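Local coordinates for protein homoprotocatechuate 2,3-dioxygenase (Brevibacterium fuscum, PDB 4Z6M) that catalyses, with a non-haem iron(II) centre, the oxygen-dependent extradiol cleavage of the aromatic ring of homoprotocatechuate, at residues Q50-S55 / I60-V65; E179-D184 / T188-M193. The protein carries 1 engineered substitution. One frame throughout, in Å; residues are numbered along the deposited sequence.

Contact 1 of 2, residues Q50-S55 / I60-V65; sequences QIYLRS and IHHNLV
Tyr52 and Val65 face each other as a non-hydrogen-bonded antiparallel pair, and the tyrosine ring is the centre of the tightly packed part. Val65 CG1 sits over one face of that ring in a CH-pi contact, 4.0 Å from the centroid of Tyr52, while the ring edge at CD2 turns toward the face of His62 in an offset edge-to-face pair with planes 65° apart. His61 closes the aromatic cluster: its CB points away from strand 50-54, but with CG anti to the backbone N (chi1 -176°) the ring returns until CE1 comes 3.8 Å from Tyr52 CD2. A 2.8 Å hydrogen bond between His61 ND1 and His62 ND1 helps orient both rings; either could be the donor. A flat ring with a polar tip suits Tyr52, since its hydroxyl can still reach Gln50 OE1.

The backbone is pinned by a classic beta bulge. Leu53 N donates to Leu64 O, and Leu53 O accepts from both Asn63 N, at 2.8 Å, and Leu64 N, at 3.1 Å, the second bond being the more bent. Asn63 then uses its amide as a backbone mimic: OD1 takes Ser55 N at 3.0 Å, in the carbonyl plane and nearly straight at 168°, carrying the link one step past the last bridge, into the loop.

Packing between the segments is lighter at Leu53 and Leu64, though both are buried: Leu53 CD1 and Leu64 CD2 are 4.1 Å apart. The partly exposed end lies at Gln50. Arg54 sends its guanidinium away to Glu136 O and Ser44 OG.

This hairpin of strands 50-54 and 64-68 lies between strands 42-46 and 15-25, forming with them and helix 28-38, whose Tyr35 covers Leu53 and Leu64, a beta-alpha-beta-beta-beta module of the glyoxalase superfamily.

Contact 2 of 2, residues E179-D184 / T188-M193; sequences EDIQDD and TYAAWM
Asp183 and Tyr189 meet at about a right angle, the carboxylate and ring planes 79° apart. The phenol OH gives a 2.7 Å hydrogen bond to Asp183 OD2, which it reaches from above the carboxylate plane rather than within it. The other oxygen, OD1, accepts from the backbone N atoms of Glu185 and Thr187, so the aspartate ties the turn of this beta hairpin to the ring. An acid suits this place because its two oxygens serve different donors.

Ile181 pairs with Ala190 on the neighbouring strand, whose small side chain leaves the isoleucine to lean along the strand. With CG1 beside the backbone N (chi1 -66°), its CD1 reaches the edge of the Trp192 indole, 3.7 Å from CH2, while its CG2 branch meets Tyr189 CB at 4.1 Å. The indole thus presents its rim, not a face, to both Ile181 and the backbone of Glu179; the side chain of Trp192 is about 5 Å from the iron(II) ion.

On the other face, Asp180 and Gln182 are neighbours of Ala191 and Thr188. Gln182 NE2 donates to Asp180 OD2 at 2.9 Å, and the same carboxylate forms a salt bridge with Arg167 and accepts from Thr284 OG1.

Tyr189 and Ala190 both face Ile181 in a beta bulge; Tyr189 N bonds Ile181 O almost straight (174°), Ala190 N is buried without a partner, and Gln182 then pairs with Thr188.

Strand 176-182 is flanked by strands 188-194 and 283-286. Helix 163-172 covers Thr188 and Ala191, and helix 329-333 covers Ile181 and Tyr189.

Contact 1 and contact 2 are both largely buried antiparallel hairpins with a beta bulge, one in each of the two glyoxalase-superfamily regions of the chain, and they share no strands. They lie on opposite sides of the chain's centre, their own centres about 31 Å apart and nearest atoms about 16 Å. Backbone bonds join both; contact 1 adds a histidine-tyrosine cluster and the Asn63 amide, and its Ile60 packs on Asp277 of the second subunit. Contact 2 adds one tyrosine-aspartate bond and Ile181 against Trp192; it has no neighbouring chain against it, but its tryptophan approaches the iron bound by His155, His214 and Glu267.

Contact 1 of 2, residues Q50-S55 / I60-V65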
loop_
_atom_site.group_PDB
_atom_site.type_symbol
_atom_site.label_atom_id
_atom_site.label_comp_id
_atom_site.label_asym_id
_atom_site.label_seq_id
_atom_site.Cartn_x
_atom_site.Cartn_y
_atom_site.Cartn_z
ATOM N N GLN A 50 -29.696 9.188 19.654
ATOM C CA GLN A 50 -29.249 8.743 18.333
ATOM C C GLN A 50 -27.914 9.359 17.969
ATOM O O GLN A 50 -27.595 10.472 18.368
ATOM C CB GLN A 50 -30.244 9.147 17.242
ATOM C CG GLN A 50 -31.617 8.506 17.351
ATOM C CD GLN A 50 -32.508 8.894 16.184
ATOM O OE1 GLN A 50 -32.740 10.072 15.925
ATOM N NE2 GLN A 50 -32.990 7.906 15.460
ATOM N N ILE A 51 -27.154 8.615 17.185
ATOM C CA ILE A 51 -25.944 9.111 16.548
ATOM C C ILE A 51 -26.028 8.824 15.074
ATOM O O ILE A 51 -26.304 7.695 14.668
ATOM C CB ILE A 51 -24.679 8.451 17.136
ATOM C CG1 ILE A 51 -24.638 8.681 18.659
ATOM C CG2 ILE A 51 -23.431 8.982 16.449
ATOM C CD1 ILE A 51 -23.610 7.852 19.368
ATOM N N TYR A 52 -25.804 9.851 14.281
ATOM C CA TYR A 52 -25.888 9.775 12.824
ATOM C C TYR A 52 -24.465 9.876 12.292
ATOM O O TYR A 52 -23.770 10.841 12.590
ATOM C CB TYR A 52 -26.700 10.936 12.258
ATOM C CG TYR A 52 -28.179 10.858 12.563
ATOM C CD1 TYR A 52 -28.673 11.141 13.837
ATOM C CD2 TYR A 52 -29.087 10.542 11.564
ATOM C CE1 TYR A 52 -30.040 11.062 14.114
ATOM C CE2 TYR A 52 -30.449 10.467 11.823
ATOM C CZ TYR A 52 -30.919 10.728 13.100
ATOM O OH TYR A 52 -32.278 10.615 13.344
ATOM N N LEU A 53 -24.047 8.882 11.507
ATOM C CA LEU A 53 -22.667 8.726 11.082
ATOM C C LEU A 53 -22.574 8.593 9.569
ATOM O O LEU A 53 -23.457 8.006 8.938
ATOM C CB LEU A 53 -22.066 7.463 11.692
ATOM C CG LEU A 53 -22.020 7.444 13.222
ATOM C CD1 LEU A 53 -21.721 6.042 13.725
ATOM C CD2 LEU A 53 -21.011 8.458 13.734
ATOM N N ARG A 54 -21.469 9.102 9.007
ATOM C CA ARG A 54 -21.207 8.970 7.593
ATOM C C ARG A 54 -19.759 8.610 7.329
ATOM O O ARG A 54 -18.857 8.873 8.123
ATOM C CB ARG A 54 -21.611 10.218 6.810
ATOM C CG ARG A 54 -20.717 11.421 6.992
ATOM C CD ARG A 54 -21.221 12.561 6.165
ATOM N NE ARG A 54 -20.361 13.751 6.152
ATOM C CZ ARG A 54 -20.467 14.764 7.010
ATOM N NH1 ARG A 54 -21.292 14.707 8.064
ATOM N NH2 ARG A 54 -19.740 15.844 6.815
ATOM N N SER A 55 -19.581 8.001 6.162
ATOM C CA SER A 55 -18.257 7.651 5.668
ATOM C C SER A 55 -17.542 8.865 5.068
ATOM O O SER A 55 -18.146 9.909 4.825
ATOM C CB SER A 55 -18.390 6.515 4.661
ATOM O OG SER A 55 -19.093 6.919 3.531
ATOM N N ILE A 60 -24.642 12.445 1.224
ATOM C CA ILE A 60 -25.973 12.386 1.853
ATOM C C ILE A 60 -25.774 12.405 3.359
ATOM O O ILE A 60 -24.654 12.286 3.865
ATOM C CB ILE A 60 -26.825 11.167 1.404
ATOM C CG1 ILE A 60 -26.316 9.832 1.973
ATOM C CG2 ILE A 60 -26.952 11.134 -0.118
ATOM C CD1 ILE A 60 -27.335 8.710 1.829
ATOM N N HIS A 61 -26.863 12.607 4.101
ATOM C CA HIS A 61 -26.712 12.995 5.490
ATOM C C HIS A 61 -25.992 11.952 6.341
ATOM O O HIS A 61 -25.222 12.289 7.227
ATOM C CB HIS A 61 -28.081 13.287 6.080
ATOM C CG HIS A 61 -28.046 13.791 7.481
ATOM N ND1 HIS A 61 -28.248 12.973 8.566
ATOM C CD2 HIS A 61 -27.899 15.040 7.978
ATOM C CE1 HIS A 61 -28.226 13.689 9.676
ATOM N NE2 HIS A 61 -28.000 14.946 9.345
ATOM N N HIS A 62 -26.233 10.667 6.071
ATOM C CA HIS A 62 -25.632 9.621 6.876
ATOM C C HIS A 62 -25.649 8.286 6.132
ATOM O O HIS A 62 -26.418 8.088 5.194
ATOM C CB HIS A 62 -26.364 9.469 8.195
ATOM C CG HIS A 62 -27.826 9.220 8.023
ATOM N ND1 HIS A 62 -28.767 10.215 8.148
ATOM C CD2 HIS A 62 -28.507 8.095 7.709
ATOM C CE1 HIS A 62 -29.962 9.714 7.918
ATOM N NE2 HIS A 62 -29.831 8.429 7.639
ATOM N N ASN A 63 -24.796 7.394 6.606
ATOM C CA ASN A 63 -24.769 5.987 6.197
ATOM C C ASN A 63 -25.181 5.037 7.322
ATOM O O ASN A 63 -25.395 3.836 7.069
ATOM C CB ASN A 63 -23.393 5.574 5.718
ATOM C CG ASN A 63 -22.922 6.341 4.500
ATOM O OD1 ASN A 63 -21.840 6.947 4.527
ATOM N ND2 ASN A 63 -23.707 6.323 3.437
ATOM N N LEU A 64 -25.236 5.538 8.556
ATOM C CA LEU A 64 -25.505 4.683 9.698
ATOM C C LEU A 64 -26.179 5.535 10.761
ATOM O O LEU A 64 -25.675 6.597 11.114
ATOM C CB LEU A 64 -24.222 4.056 10.230
ATOM C CG LEU A 64 -24.329 3.022 11.328
ATOM C CD1 LEU A 64 -25.089 1.785 10.854
ATOM C CD2 LEU A 64 -22.943 2.618 11.803
ATOM N N VAL A 65 -27.332 5.080 11.246
ATOM C CA VAL A 65 -28.010 5.692 12.383
ATOM C C VAL A 65 -27.984 4.687 13.516
ATOM O O VAL A 65 -28.467 3.553 13.366
ATOM C CB VAL A 65 -29.466 6.083 12.054
ATOM C CG1 VAL A 65 -30.076 6.830 13.239
ATOM C CG2 VAL A 65 -29.506 6.947 10.814
#

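Contact 2 of 2, residues E179-D184 / T188-M193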
loop_
_atom_site.group_PDB
_atom_site.type_symbol
_atom_site.label_atom_id
_atom_site.label_comp_id
_atom_site.label_asym_id
_atom_site.label_seq_id
_atom_site.Cartn_x
_atom_site.Cartn_y
_atom_site.Cartn_z
ATOM N N GLU A 179 -22.912 -13.096 -8.265
ATOM C CA GLU A 179 -22.326 -14.376 -7.891
ATOM C C GLU A 179 -23.260 -15.158 -6.979
ATOM O O GLU A 179 -24.138 -14.585 -6.338
ATOM C CB GLU A 179 -20.986 -14.163 -7.191
ATOM C CG GLU A 179 -20.020 -13.304 -8.016
ATOM C CD GLU A 179 -18.557 -13.537 -7.693
ATOM O OE1 GLU A 179 -18.217 -14.668 -7.368
ATOM O OE2 GLU A 179 -17.731 -12.583 -7.794
ATOM N N ASP A 180 -23.064 -16.468 -6.919
ATOM C CA ASP A 180 -23.822 -17.318 -6.003
ATOM C C ASP A 180 -23.037 -18.559 -5.646
ATOM O O ASP A 180 -21.979 -18.833 -6.242
ATOM C CB ASP A 180 -25.225 -17.607 -6.537
ATOM C CG ASP A 180 -25.271 -18.483 -7.750
ATOM O OD1 ASP A 180 -24.273 -18.722 -8.417
ATOM O OD2 ASP A 180 -26.385 -18.893 -8.092
ATOM N N ILE A 181 -23.545 -19.260 -4.630
ATOM C CA ILE A 181 -22.943 -20.508 -4.195
ATOM C C ILE A 181 -24.022 -21.581 -4.220
ATOM O O ILE A 181 -25.075 -21.402 -3.611
ATOM C CB ILE A 181 -22.357 -20.389 -2.764
ATOM C CG1 ILE A 181 -21.188 -19.408 -2.737
ATOM C CG2 ILE A 181 -21.925 -21.749 -2.220
ATOM C CD1 ILE A 181 -20.649 -19.104 -1.352
ATOM N N GLN A 182 -23.727 -22.689 -4.892
ATOM C CA GLN A 182 -24.650 -23.823 -5.009
ATOM C C GLN A 182 -23.913 -25.121 -4.784
ATOM O O GLN A 182 -22.690 -25.141 -4.746
ATOM C CB GLN A 182 -25.295 -23.844 -6.399
ATOM C CG GLN A 182 -26.131 -22.630 -6.707
ATOM C CD GLN A 182 -26.884 -22.755 -8.007
ATOM O OE1 GLN A 182 -27.336 -23.845 -8.389
ATOM N NE2 GLN A 182 -27.070 -21.645 -8.665
ATOM N N ASP A 183 -24.641 -26.227 -4.667
ATOM C CA ASP A 183 -24.007 -27.539 -4.773
ATOM C C ASP A 183 -24.541 -28.329 -5.948
ATOM O O ASP A 183 -25.360 -27.825 -6.729
ATOM C CB ASP A 183 -24.071 -28.310 -3.443
ATOM C CG ASP A 183 -25.454 -28.718 -3.035
ATOM O OD1 ASP A 183 -26.387 -28.655 -3.870
ATOM O OD2 ASP A 183 -25.604 -29.118 -1.850
ATOM N N ASP A 184 -24.048 -29.558 -6.086
ATOM C CA ASP A 184 -24.435 -30.402 -7.200
ATOM C C ASP A 184 -25.751 -31.148 -6.975
ATOM O O ASP A 184 -26.131 -31.991 -7.805
ATOM C CB ASP A 184 -23.307 -31.411 -7.515
ATOM C CG ASP A 184 -23.051 -32.442 -6.385
ATOM O OD1 ASP A 184 -23.791 -32.501 -5.357
ATOM O OD2 ASP A 184 -22.080 -33.221 -6.546
ATOM N N THR A 188 -29.093 -23.942 -3.178
ATOM C CA THR A 188 -28.433 -22.631 -3.185
ATOM C C THR A 188 -28.176 -22.191 -1.748
ATOM O O THR A 188 -29.079 -22.257 -0.906
ATOM C CB THR A 188 -29.272 -21.584 -3.947
ATOM O OG1 THR A 188 -29.452 -22.010 -5.292
ATOM C CG2 THR A 188 -28.595 -20.226 -3.941
ATOM N N TYR A 189 -26.945 -21.756 -1.481
ATOM C CA TYR A 189 -26.525 -21.364 -0.158
ATOM C C TYR A 189 -26.409 -19.850 0.023
ATOM O O TYR A 189 -26.476 -19.384 1.167
ATOM C CB TYR A 189 -25.193 -22.014 0.186
ATOM C CG TYR A 189 -25.283 -23.510 0.235
ATOM C CD1 TYR A 189 -25.125 -24.291 -0.911
ATOM C CD2 TYR A 189 -25.583 -24.164 1.427
ATOM C CE1 TYR A 189 -25.233 -25.673 -0.836
ATOM C CE2 TYR A 189 -25.679 -25.532 1.493
ATOM C CZ TYR A 189 -25.511 -26.291 0.354
ATOM O OH TYR A 189 -25.629 -27.655 0.436
ATOM N N ALA A 190 -26.200 -19.099 -1.067
ATOM C CA ALA A 190 -25.955 -17.675 -0.968
ATOM C C ALA A 190 -26.032 -17.072 -2.352
ATOM O O ALA A 190 -25.745 -17.751 -3.337
ATOM C CB ALA A 190 -24.602 -17.412 -0.343
ATOM N N ALA A 191 -26.421 -15.811 -2.425
ATOM C CA ALA A 191 -26.443 -15.061 -3.666
ATOM C C ALA A 191 -26.126 -13.599 -3.381
ATOM O O ALA A 191 -26.440 -13.088 -2.306
ATOM C CB ALA A 191 -27.797 -15.163 -4.341
ATOM N N TRP A 192 -25.493 -12.950 -4.361
ATOM C CA TRP A 192 -25.061 -11.555 -4.286
ATOM C C TRP A 192 -25.721 -10.789 -5.412
ATOM O O TRP A 192 -25.824 -11.301 -6.494
ATOM C CB TRP A 192 -23.538 -11.497 -4.445
ATOM C CG TRP A 192 -22.749 -11.951 -3.254
ATOM C CD1 TRP A 192 -22.068 -11.144 -2.408
ATOM C CD2 TRP A 192 -22.507 -13.296 -2.800
ATOM N NE1 TRP A 192 -21.431 -11.883 -1.452
ATOM C CE2 TRP A 192 -21.697 -13.205 -1.662
ATOM C CE3 TRP A 192 -22.884 -14.561 -3.249
ATOM C CZ2 TRP A 192 -21.272 -14.322 -0.950
ATOM C CZ3 TRP A 192 -22.437 -15.665 -2.562
ATOM C CH2 TRP A 192 -21.651 -15.538 -1.405
ATOM N N MET A 193 -26.175 -9.566 -5.159
ATOM C CA MET A 193 -26.919 -8.857 -6.196
ATOM C C MET A 193 -26.800 -7.349 -6.049
ATOM O O MET A 193 -26.676 -6.831 -4.950
ATOM C CB MET A 193 -28.382 -9.265 -6.220
ATOM C CG MET A 193 -29.071 -9.116 -4.894
ATOM S SD MET A 193 -28.917 -10.542 -3.768
ATOM C CE MET A 193 -29.995 -11.713 -4.631
#